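PDB 4MB7: endonuclease 8-like L720, which belongs to the endonuclease VIII-like family, carries an H2TH domain and binds a zinc ion. Local coordinates for residues A[48-53]-A[64-69]; A[30-35]-A[104-109]; A[5-10]-A[44-49]. One frame throughout, in Å; residues are numbered along the deposited sequence.

Contact 1 (A[48-53]-A[64-69]); sequences GKYIYL and VIRTHM. With SO4 (sulfate ion), chain E; SO4 (sulfate ion), chain D.
R66 reaches across from 64-69 and fills the hollow between the Y50 and Y52 rings of 48-53. The two segments form part of an antiparallel beta hairpin in the middle of a four-stranded sheet. The CG of R66 rests 3.5 Å from Y52 CE1. Its CD lies over the face of Y50, 3.7 Å from the ring centroid, in a CH-pi contact. The R66 chain leaves with CG anti to its N (chi1 -174°) and bends at chi3 (70°). The bend lays the guanidinium on Y50, planes only 13° apart. The cation-pi contact is off-centre, with R66 CZ 4.5 Å from the Y50 centroid. A water in the guanidinium plane accepts from NH1 and also hydrogen-bonds Y52 OH.

Y50 turns an edge toward the face of H68, an offset edge-to-face pair with centroids 5.8 Å apart. Its OH is hydrogen-bonded to the backbone N of N120.

I51, L53, I65 and T67 point to the other face of the sheet. There the bent tip of M69 brings CE to 3.8 Å from I51 CD1, and helix 5-13 packs on both side chains. Paired backbone hydrogen bonds join I51 to T67 and L53 to I65. On this face a water accepts a hydrogen bond from T67 OG1 and donates to I51 O and I65 O. T67 OG1 also hydrogen-bonds W101 NE1. At the start of the hairpin K49 stretches out past the CD2 of H68. Its NZ hydrogen-bonds two sulfate ions, probably from the crystallisation liquor: chain E O3 at 2.8 Å and chain D O1 at 3.0 Å.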
loop_
_atom_site.group_PDB
_atom_site.type_symbol
_atom_site.label_atom_id
_atom_site.label_comp_id
_atom_site.label_asym_id
_atom_site.label_seq_id
_atom_site.Cartn_x
_atom_site.Cartn_y
_atom_site.Cartn_z
ATOM N N GLY A 48 4.177 -1.256 -2.341
ATOM C CA GLY A 48 2.891 -1.766 -1.908
ATOM C C GLY A 48 2.313 -0.923 -0.790
ATOM O O GLY A 48 2.194 0.295 -0.917
ATOM N N LYS A 49 1.964 -1.569 0.317
ATOM C CA LYS A 49 1.344 -0.870 1.438
ATOM C C LYS A 49 2.357 -0.425 2.496
ATOM O O LYS A 49 1.978 -0.016 3.594
ATOM C CB LYS A 49 0.250 -1.740 2.065
ATOM C CG LYS A 49 -0.868 -2.103 1.091
ATOM C CD LYS A 49 -1.914 -2.991 1.738
ATOM C CE LYS A 49 -2.978 -3.401 0.731
ATOM N NZ LYS A 49 -3.900 -4.431 1.284
ATOM N N TYR A 50 3.640 -0.498 2.158
ATOM C CA TYR A 50 4.701 -0.084 3.074
ATOM C C TYR A 50 5.373 1.206 2.609
ATOM O O TYR A 50 5.723 1.343 1.437
ATOM C CB TYR A 50 5.774 -1.171 3.183
ATOM C CG TYR A 50 5.365 -2.443 3.898
ATOM C CD1 TYR A 50 4.714 -2.405 5.124
ATOM C CD2 TYR A 50 5.652 -3.687 3.347
ATOM C CE1 TYR A 50 4.355 -3.575 5.779
ATOM C CE2 TYR A 50 5.297 -4.857 3.990
ATOM C CZ TYR A 50 4.649 -4.798 5.204
ATOM O OH TYR A 50 4.298 -5.970 5.839
ATOM N N ILE A 51 5.563 2.141 3.533
ATOM C CA ILE A 51 6.386 3.322 3.285
ATOM C C ILE A 51 7.645 3.240 4.143
ATOM O O ILE A 51 7.562 2.993 5.344
ATOM C CB ILE A 51 5.638 4.627 3.619
ATOM C CG1 ILE A 51 4.432 4.802 2.699
ATOM C CG2 ILE A 51 6.575 5.826 3.491
ATOM C CD1 ILE A 51 3.653 6.078 2.952
ATOM N N TYR A 52 8.807 3.452 3.529
ATOM C CA TYR A 52 10.075 3.285 4.229
ATOM C C TYR A 52 10.813 4.602 4.421
ATOM O O TYR A 52 10.819 5.459 3.537
ATOM C CB TYR A 52 10.977 2.298 3.483
ATOM C CG TYR A 52 10.424 0.893 3.398
ATOM C CD1 TYR A 52 10.730 -0.052 4.366
ATOM C CD2 TYR A 52 9.599 0.513 2.347
ATOM C CE1 TYR A 52 10.231 -1.341 4.291
ATOM C CE2 TYR A 52 9.091 -0.775 2.264
ATOM C CZ TYR A 52 9.411 -1.696 3.242
ATOM O OH TYR A 52 8.912 -2.978 3.174
ATOM N N LEU A 53 11.445 4.741 5.583
ATOM C CA LEU A 53 12.188 5.942 5.942
ATOM C C LEU A 53 13.589 5.578 6.428
ATOM O O LEU A 53 13.748 4.971 7.486
ATOM C CB LEU A 53 11.438 6.711 7.033
ATOM C CG LEU A 53 12.157 7.876 7.717
ATOM C CD1 LEU A 53 12.585 8.913 6.697
ATOM C CD2 LEU A 53 11.264 8.503 8.776
ATOM N N VAL A 64 16.011 1.904 9.477
ATOM C CA VAL A 64 14.899 2.107 8.558
ATOM C C VAL A 64 13.586 1.987 9.314
ATOM O O VAL A 64 13.331 0.986 9.982
ATOM C CB VAL A 64 14.916 1.092 7.400
ATOM C CG1 VAL A 64 13.654 1.235 6.549
ATOM C CG2 VAL A 64 16.164 1.276 6.548
ATOM N N ILE A 65 12.761 3.020 9.223
ATOM C CA ILE A 65 11.429 2.974 9.808
ATOM C C ILE A 65 10.419 2.571 8.745
ATOM O O ILE A 65 10.316 3.217 7.700
ATOM C CB ILE A 65 11.019 4.328 10.406
ATOM C CG1 ILE A 65 11.954 4.706 11.556
ATOM C CG2 ILE A 65 9.582 4.277 10.894
ATOM C CD1 ILE A 65 11.622 6.038 12.190
ATOM N N ARG A 66 9.689 1.494 9.009
ATOM C CA ARG A 66 8.661 1.025 8.092
ATOM C C ARG A 66 7.275 1.361 8.619
ATOM O O ARG A 66 6.940 1.052 9.764
ATOM C CB ARG A 66 8.775 -0.485 7.864
ATOM C CG ARG A 66 7.831 -1.016 6.798
ATOM C CD ARG A 66 7.789 -2.538 6.808
ATOM N NE ARG A 66 7.117 -3.043 8.002
ATOM C CZ ARG A 66 7.147 -4.309 8.401
ATOM N NH1 ARG A 66 7.822 -5.213 7.702
ATOM N NH2 ARG A 66 6.505 -4.670 9.501
ATOM N N THR A 67 6.472 1.994 7.774
ATOM C CA THR A 67 5.113 2.360 8.137
ATOM C C THR A 67 4.099 1.604 7.290
ATOM O O THR A 67 4.185 1.587 6.061
ATOM C CB THR A 67 4.876 3.873 7.964
ATOM O OG1 THR A 67 5.806 4.600 8.776
ATOM C CG2 THR A 67 3.457 4.240 8.374
ATOM N N HIS A 68 3.149 0.965 7.960
ATOM C CA HIS A 68 2.007 0.369 7.286
ATOM C C HIS A 68 0.748 1.097 7.742
ATOM O O HIS A 68 0.306 0.937 8.880
ATOM C CB HIS A 68 1.901 -1.121 7.611
ATOM C CG HIS A 68 0.700 -1.781 7.009
ATOM N ND1 HIS A 68 0.044 -2.832 7.615
ATOM C CD2 HIS A 68 0.034 -1.540 5.854
ATOM C CE1 HIS A 68 -0.972 -3.208 6.861
ATOM N NE2 HIS A 68 -1.001 -2.440 5.786
ATOM N N MET A 69 0.185 1.911 6.857
ATOM C CA MET A 69 -1.000 2.687 7.190
ATOM C C MET A 69 -2.240 1.797 7.234
ATOM O O MET A 69 -2.568 1.121 6.261
ATOM C CB MET A 69 -1.190 3.836 6.195
ATOM C CG MET A 69 -0.107 4.904 6.286
ATOM S SD MET A 69 -0.349 6.285 5.148
ATOM C CE MET A 69 -0.042 5.496 3.568
HETATM S S SO4 E . -1.694 -6.063 4.293
HETATM O O1 SO4 E . -0.476 -5.273 4.138
HETATM O O2 SO4 E . -2.551 -5.440 5.298
HETATM O O3 SO4 E . -2.401 -6.119 3.017
HETATM O O4 SO4 E . -1.350 -7.416 4.719
HETATM S S SO4 D . -7.279 -3.203 2.361
HETATM O O1 SO4 D . -6.031 -2.517 2.039
HETATM O O2 SO4 D . -7.442 -3.260 3.811
HETATM O O3 SO4 D . -8.399 -2.472 1.776
HETATM O O4 SO4 D . -7.243 -4.560 1.826
HETATM O O HOH W 1 -0.401 1.423 4.073
HETATM O O HOH W 2 8.101 4.879 7.278
HETATM O O HOH W 3 9.055 -5.145 4.924
#

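Contact 2 (A[30-35]-A[104-109]); sequences KRMNVD and SQITLL
M32 and L108 meet where the end of helix 27-32 approaches strand 104-109. The M32 side chain passes obliquely across L108. Its CB lies 4.0 Å from L108 CB. CG comes to 3.9 Å from the same L108 CB. SD is 3.8 Å from L108 CB and equally close to L108 N. SD is also 4.3 Å from I106 CG2 and brushes the carbonyl carbon of T107. The chain then bends at chi3 (-49°), and M32 CE swings off to 5.0 Å from L108 CB, so SD makes the contact.

The strand is an outermost one of the four-stranded sheet that also holds 40-47, 50-56 and 63-70. The helix thus packs beside a sheet margin, and S28 from the same helix touches I106. N33, the first residue after the helix, has positive phi (60°), and the chain then turns to bring V34 in. V34 meets the CD2 branch of L108 at about a right angle, CG2 to CD2 3.8 Å. Y63 touches both V34 and L108. No direct hydrogen bond joins the two segments. A water does instead: it accepts from R31 NH1 at 2.8 Å, in the guanidinium plane, and donates to I106 O at 2.7 Å.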
loop_
_atom_site.group_PDB
_atom_site.type_symbol
_atom_site.label_atom_id
_atom_site.label_comp_id
_atom_site.label_asym_id
_atom_site.label_seq_id
_atom_site.Cartn_x
_atom_site.Cartn_y
_atom_site.Cartn_z
ATOM N N LYS A 30 8.587 5.345 21.330
ATOM C CA LYS A 30 9.075 4.711 22.550
ATOM C C LYS A 30 9.214 3.203 22.378
ATOM O O LYS A 30 10.170 2.600 22.866
ATOM C CB LYS A 30 8.139 5.008 23.729
ATOM C CG LYS A 30 8.143 6.456 24.183
ATOM N N ARG A 31 8.256 2.606 21.675
ATOM C CA ARG A 31 8.229 1.161 21.470
ATOM C C ARG A 31 9.471 0.663 20.730
ATOM O O ARG A 31 9.951 -0.440 20.984
ATOM C CB ARG A 31 6.959 0.752 20.713
ATOM C CG ARG A 31 6.747 -0.755 20.619
ATOM C CD ARG A 31 5.479 -1.110 19.847
ATOM N NE ARG A 31 4.271 -0.588 20.484
ATOM C CZ ARG A 31 3.528 0.401 19.995
ATOM N NH1 ARG A 31 3.858 0.981 18.847
ATOM N NH2 ARG A 31 2.449 0.807 20.651
ATOM N N MET A 32 9.996 1.485 19.826
ATOM C CA MET A 32 11.177 1.113 19.053
ATOM C C MET A 32 12.444 1.104 19.908
ATOM O O MET A 32 13.440 0.478 19.545
ATOM C CB MET A 32 11.343 2.033 17.841
ATOM C CG MET A 32 10.181 1.958 16.861
ATOM S SD MET A 32 10.462 2.904 15.351
ATOM C CE MET A 32 11.001 4.461 16.050
ATOM N N ASN A 33 12.395 1.810 21.034
ATOM C CA ASN A 33 13.432 1.734 22.062
ATOM C C ASN A 33 14.826 2.147 21.583
ATOM O O ASN A 33 15.834 1.596 22.028
ATOM C CB ASN A 33 13.462 0.326 22.673
ATOM C CG ASN A 33 14.062 0.303 24.067
ATOM O OD1 ASN A 33 14.119 1.326 24.749
ATOM N ND2 ASN A 33 14.512 -0.871 24.497
ATOM N N VAL A 34 14.876 3.119 20.677
ATOM C CA VAL A 34 16.142 3.638 20.157
ATOM C C VAL A 34 16.096 5.165 20.075
ATOM O O VAL A 34 15.096 5.736 19.643
ATOM C CB VAL A 34 16.466 3.050 18.759
ATOM C CG1 VAL A 34 17.626 3.793 18.110
ATOM C CG2 VAL A 34 16.776 1.564 18.858
ATOM N N ASP A 35 17.173 5.822 20.500
ATOM C CA ASP A 35 17.254 7.280 20.442
ATOM C C ASP A 35 17.599 7.754 19.028
ATOM O O ASP A 35 18.680 7.471 18.515
ATOM C CB ASP A 35 18.288 7.801 21.444
ATOM C CG ASP A 35 18.355 9.317 21.482
ATOM O OD1 ASP A 35 17.351 9.968 21.123
ATOM O OD2 ASP A 35 19.410 9.858 21.874
ATOM N N SER A 104 -1.393 3.792 12.317
ATOM C CA SER A 104 -0.446 3.079 11.475
ATOM C C SER A 104 0.407 2.126 12.289
ATOM O O SER A 104 0.679 2.367 13.466
ATOM C CB SER A 104 0.460 4.068 10.734
ATOM O OG SER A 104 -0.293 4.949 9.921
ATOM N N GLN A 105 0.820 1.036 11.653
ATOM C CA GLN A 105 1.808 0.144 12.236
ATOM C C GLN A 105 3.194 0.684 11.908
ATOM O O GLN A 105 3.540 0.879 10.741
ATOM C CB GLN A 105 1.638 -1.278 11.699
ATOM C CG GLN A 105 0.311 -1.917 12.082
ATOM C CD GLN A 105 0.152 -3.321 11.531
ATOM O OE1 GLN A 105 0.979 -3.794 10.752
ATOM N NE2 GLN A 105 -0.918 -3.997 11.937
ATOM N N ILE A 106 3.974 0.941 12.948
ATOM C CA ILE A 106 5.288 1.549 12.793
ATOM C C ILE A 106 6.353 0.632 13.379
ATOM O O ILE A 106 6.309 0.287 14.560
ATOM C CB ILE A 106 5.339 2.923 13.485
ATOM C CG1 ILE A 106 4.231 3.828 12.938
ATOM C CG2 ILE A 106 6.707 3.567 13.297
ATOM C CD1 ILE A 106 4.015 5.089 13.743
ATOM N N THR A 107 7.310 0.246 12.544
ATOM C CA THR A 107 8.304 -0.748 12.922
ATOM C C THR A 107 9.723 -0.272 12.629
ATOM O O THR A 107 9.999 0.267 11.556
ATOM C CB THR A 107 8.063 -2.074 12.167
ATOM O OG1 THR A 107 6.732 -2.538 12.428
ATOM C CG2 THR A 107 9.062 -3.137 12.601
ATOM N N LEU A 108 10.619 -0.476 13.588
ATOM C CA LEU A 108 12.035 -0.218 13.372
ATOM C C LEU A 108 12.666 -1.401 12.649
ATOM O O LEU A 108 12.549 -2.544 13.090
ATOM C CB LEU A 108 12.752 0.003 14.702
ATOM C CG LEU A 108 14.246 0.315 14.584
ATOM C CD1 LEU A 108 14.449 1.744 14.105
ATOM C CD2 LEU A 108 14.968 0.068 15.901
ATOM N N LEU A 109 13.330 -1.127 11.535
ATOM C CA LEU A 109 14.052 -2.165 10.812
ATOM C C LEU A 109 15.547 -1.874 10.819
ATOM O O LEU A 109 15.999 -0.855 10.299
ATOM C CB LEU A 109 13.540 -2.292 9.376
ATOM C CG LEU A 109 12.081 -2.714 9.198
ATOM C CD1 LEU A 109 11.748 -2.868 7.722
ATOM C CD2 LEU A 109 11.786 -3.999 9.954
HETATM O O HOH W 4 6.085 1.187 17.146
#

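Contact 3 (A[5-10]-A[44-49]); sequences RIRITY and WWFAGK. With SO4 (sulfate ion), chain C; SO4 (sulfate ion), chain E; SO4 (sulfate ion), chain D.
The Y10 and F46 rings meet obliquely, with planes 48° apart and centroids 5.2 Å apart. F46 CD1 lies over one face of Y10. At the edge of Y10, near its plane, is W44 O, 3.6 Å from CE1. A water also sits in the ring plane and hydrogen-bonds both Y10 OH and W44 O. R7 CA lies over one face of F46, in a CH-pi contact 3.9 Å from the centroid. R7 CB comes to 3.4 Å from F46 CZ at the rim. I6 CG2 approaches the same ring from a slanting direction, 3.6 Å from F46 CD2.

F46 has CG between its N and carbonyl carbon, the crowded position (chi1 75°). This sets the ring against helix segment 5-10, which runs antiparallel to strand segment 44-47. Further along, I6 CG2 rests 3.4 Å from G48 O. The contact so joins the N-terminal helix to an outermost strand of a four-stranded sheet.

R7 makes a salt bridge to E11, and Y10 OH also hydrogen-bonds R14. With no direct hydrogen bond across, aromatic and aliphatic surfaces hold helix and strand together, and one water links Y10 OH and W44 O.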
loop_
_atom_site.group_PDB
_atom_site.type_symbol
_atom_site.label_atom_id
_atom_site.label_comp_id
_atom_site.label_asym_id
_atom_site.label_seq_id
_atom_site.Cartn_x
_atom_site.Cartn_y
_atom_site.Cartn_z
ATOM N N ARG A 5 -2.851 5.643 -2.777
ATOM C CA ARG A 5 -2.754 6.505 -1.598
ATOM C C ARG A 5 -1.366 6.453 -0.951
ATOM O O ARG A 5 -0.905 7.440 -0.376
ATOM C CB ARG A 5 -3.838 6.147 -0.577
ATOM C CG ARG A 5 -3.834 7.001 0.686
ATOM C CD ARG A 5 -3.901 8.489 0.369
ATOM N NE ARG A 5 -5.005 8.818 -0.529
ATOM C CZ ARG A 5 -5.402 10.057 -0.805
ATOM N NH1 ARG A 5 -4.790 11.092 -0.244
ATOM N NH2 ARG A 5 -6.415 10.261 -1.635
ATOM N N ILE A 6 -0.702 5.306 -1.050
ATOM C CA ILE A 6 0.649 5.172 -0.516
ATOM C C ILE A 6 1.621 6.063 -1.292
ATOM O O ILE A 6 2.427 6.781 -0.697
ATOM C CB ILE A 6 1.139 3.707 -0.533
ATOM C CG1 ILE A 6 0.308 2.852 0.424
ATOM C CG2 ILE A 6 2.601 3.628 -0.142
ATOM C CD1 ILE A 6 -0.804 2.091 -0.246
ATOM N N ARG A 7 1.532 6.017 -2.619
ATOM C CA ARG A 7 2.342 6.882 -3.472
ATOM C C ARG A 7 2.070 8.353 -3.183
ATOM O O ARG A 7 2.997 9.162 -3.088
ATOM C CB ARG A 7 2.073 6.595 -4.952
ATOM C CG ARG A 7 2.671 7.640 -5.884
ATOM C CD ARG A 7 2.481 7.271 -7.344
ATOM N NE ARG A 7 2.749 8.403 -8.226
ATOM C CZ ARG A 7 3.188 8.291 -9.476
ATOM N NH1 ARG A 7 3.424 7.094 -9.995
ATOM N NH2 ARG A 7 3.400 9.379 -10.204
ATOM N N ILE A 8 0.793 8.690 -3.042
ATOM C CA ILE A 8 0.377 10.058 -2.745
ATOM C C ILE A 8 0.985 10.556 -1.435
ATOM O O ILE A 8 1.479 11.683 -1.356
ATOM C CB ILE A 8 -1.164 10.169 -2.697
ATOM C CG1 ILE A 8 -1.749 9.982 -4.100
ATOM C CG2 ILE A 8 -1.594 11.507 -2.114
ATOM C CD1 ILE A 8 -3.258 9.830 -4.125
ATOM N N THR A 9 0.949 9.708 -0.412
ATOM C CA THR A 9 1.538 10.041 0.881
ATOM C C THR A 9 3.041 10.241 0.735
ATOM O O THR A 9 3.605 11.198 1.267
ATOM C CB THR A 9 1.267 8.937 1.920
ATOM O OG1 THR A 9 -0.145 8.769 2.080
ATOM C CG2 THR A 9 1.887 9.297 3.271
ATOM N N TYR A 10 3.675 9.336 -0.003
ATOM C CA TYR A 10 5.102 9.423 -0.296
ATOM C C TYR A 10 5.474 10.735 -0.986
ATOM O O TYR A 10 6.442 11.394 -0.605
ATOM C CB TYR A 10 5.531 8.226 -1.152
ATOM C CG TYR A 10 6.807 8.437 -1.934
ATOM C CD1 TYR A 10 8.044 8.401 -1.306
ATOM C CD2 TYR A 10 6.774 8.650 -3.308
ATOM C CE1 TYR A 10 9.215 8.589 -2.021
ATOM C CE2 TYR A 10 7.937 8.837 -4.030
ATOM C CZ TYR A 10 9.154 8.806 -3.383
ATOM O OH TYR A 10 10.315 8.990 -4.098
ATOM N N TRP A 44 13.331 8.429 1.403
ATOM C CA TRP A 44 12.017 7.807 1.500
ATOM C C TRP A 44 11.817 6.911 0.284
ATOM O O TRP A 44 12.287 7.224 -0.808
ATOM C CB TRP A 44 10.903 8.856 1.477
ATOM C CG TRP A 44 10.819 9.772 2.655
ATOM C CD1 TRP A 44 11.442 10.978 2.802
ATOM C CD2 TRP A 44 10.025 9.585 3.836
ATOM N NE1 TRP A 44 11.101 11.543 4.008
ATOM C CE2 TRP A 44 10.232 10.708 4.660
ATOM C CE3 TRP A 44 9.169 8.570 4.278
ATOM C CZ2 TRP A 44 9.614 10.845 5.904
ATOM C CZ3 TRP A 44 8.558 8.708 5.512
ATOM C CH2 TRP A 44 8.782 9.838 6.309
ATOM N N TRP A 45 11.114 5.799 0.472
ATOM C CA TRP A 45 10.590 5.032 -0.652
ATOM C C TRP A 45 9.385 4.216 -0.205
ATOM O O TRP A 45 9.108 4.114 0.989
ATOM C CB TRP A 45 11.667 4.151 -1.312
ATOM C CG TRP A 45 12.095 2.934 -0.530
ATOM C CD1 TRP A 45 11.723 1.640 -0.760
ATOM C CD2 TRP A 45 13.003 2.897 0.579
ATOM N NE1 TRP A 45 12.331 0.802 0.147
ATOM C CE2 TRP A 45 13.121 1.550 0.979
ATOM C CE3 TRP A 45 13.719 3.875 1.280
ATOM C CZ2 TRP A 45 13.927 1.156 2.048
ATOM C CZ3 TRP A 45 14.516 3.481 2.340
ATOM C CH2 TRP A 45 14.614 2.133 2.713
ATOM N N PHE A 46 8.654 3.663 -1.165
ATOM C CA PHE A 46 7.480 2.865 -0.840
ATOM C C PHE A 46 7.360 1.661 -1.763
ATOM O O PHE A 46 7.831 1.684 -2.899
ATOM C CB PHE A 46 6.205 3.716 -0.900
ATOM C CG PHE A 46 5.743 4.029 -2.299
ATOM C CD1 PHE A 46 6.254 5.121 -2.984
ATOM C CD2 PHE A 46 4.790 3.236 -2.923
ATOM C CE1 PHE A 46 5.831 5.410 -4.273
ATOM C CE2 PHE A 46 4.365 3.519 -4.208
ATOM C CZ PHE A 46 4.887 4.605 -4.884
ATOM N N ALA A 47 6.730 0.609 -1.258
ATOM C CA ALA A 47 6.485 -0.593 -2.037
ATOM C C ALA A 47 5.216 -1.242 -1.515
ATOM O O ALA A 47 5.174 -1.710 -0.379
ATOM C CB ALA A 47 7.659 -1.547 -1.923
ATOM N N GLY A 48 4.177 -1.256 -2.341
ATOM C CA GLY A 48 2.891 -1.766 -1.908
ATOM C C GLY A 48 2.313 -0.923 -0.790
ATOM O O GLY A 48 2.194 0.295 -0.917
ATOM N N LYS A 49 1.964 -1.569 0.317
ATOM C CA LYS A 49 1.344 -0.870 1.438
ATOM C C LYS A 49 2.357 -0.425 2.496
ATOM O O LYS A 49 1.978 -0.016 3.594
ATOM C CB LYS A 49 0.250 -1.740 2.065
ATOM C CG LYS A 49 -0.868 -2.103 1.091
ATOM C CD LYS A 49 -1.914 -2.991 1.738
ATOM C CE LYS A 49 -2.978 -3.401 0.731
ATOM N NZ LYS A 49 -3.900 -4.431 1.284
HETATM S S SO4 C . -6.810 14.474 -0.834
HETATM O O1 SO4 C . -6.973 15.661 -1.693
HETATM O O2 SO4 C . -7.475 14.741 0.453
HETATM O O3 SO4 C . -7.465 13.326 -1.492
HETATM O O4 SO4 C . -5.380 14.219 -0.599
HETATM S S SO4 E . -1.694 -6.063 4.293
HETATM O O1 SO4 E . -0.476 -5.273 4.138
HETATM O O2 SO4 E . -2.551 -5.440 5.298
HETATM O O3 SO4 E . -2.401 -6.119 3.017
HETATM O O4 SO4 E . -1.350 -7.416 4.719
HETATM S S SO4 D . -7.279 -3.203 2.361
HETATM O O1 SO4 D . -6.031 -2.517 2.039
HETATM O O2 SO4 D . -7.442 -3.260 3.811
HETATM O O3 SO4 D . -8.399 -2.472 1.776
HETATM O O4 SO4 D . -7.243 -4.560 1.826
HETATM O O HOH W 5 12.756 8.969 -3.127
#

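In the fold
From the N terminus, 5-10 comes first and 30-35 second. Segment 44-49 then closes contact 3, after the chain has already entered contact 2. Contact 2 closes only at 104-109, so contacts 2 and 3 cross. Contact 1 opens at 48-53, sharing G48 and K49 with contact 3, and closes at 64-69; both its segments fall within the span of contact 2. All three reach one sheet, in the order 40-47, 50-56, 63-70, 104-109. Contact 3 sets helix 5-13 on it, contact 1 joins its two inner strands, and contact 2 brings helix 27-32 to its last strand. Backbone hydrogen bonds link Y52 to W45 and V64 to L109 between neighbours.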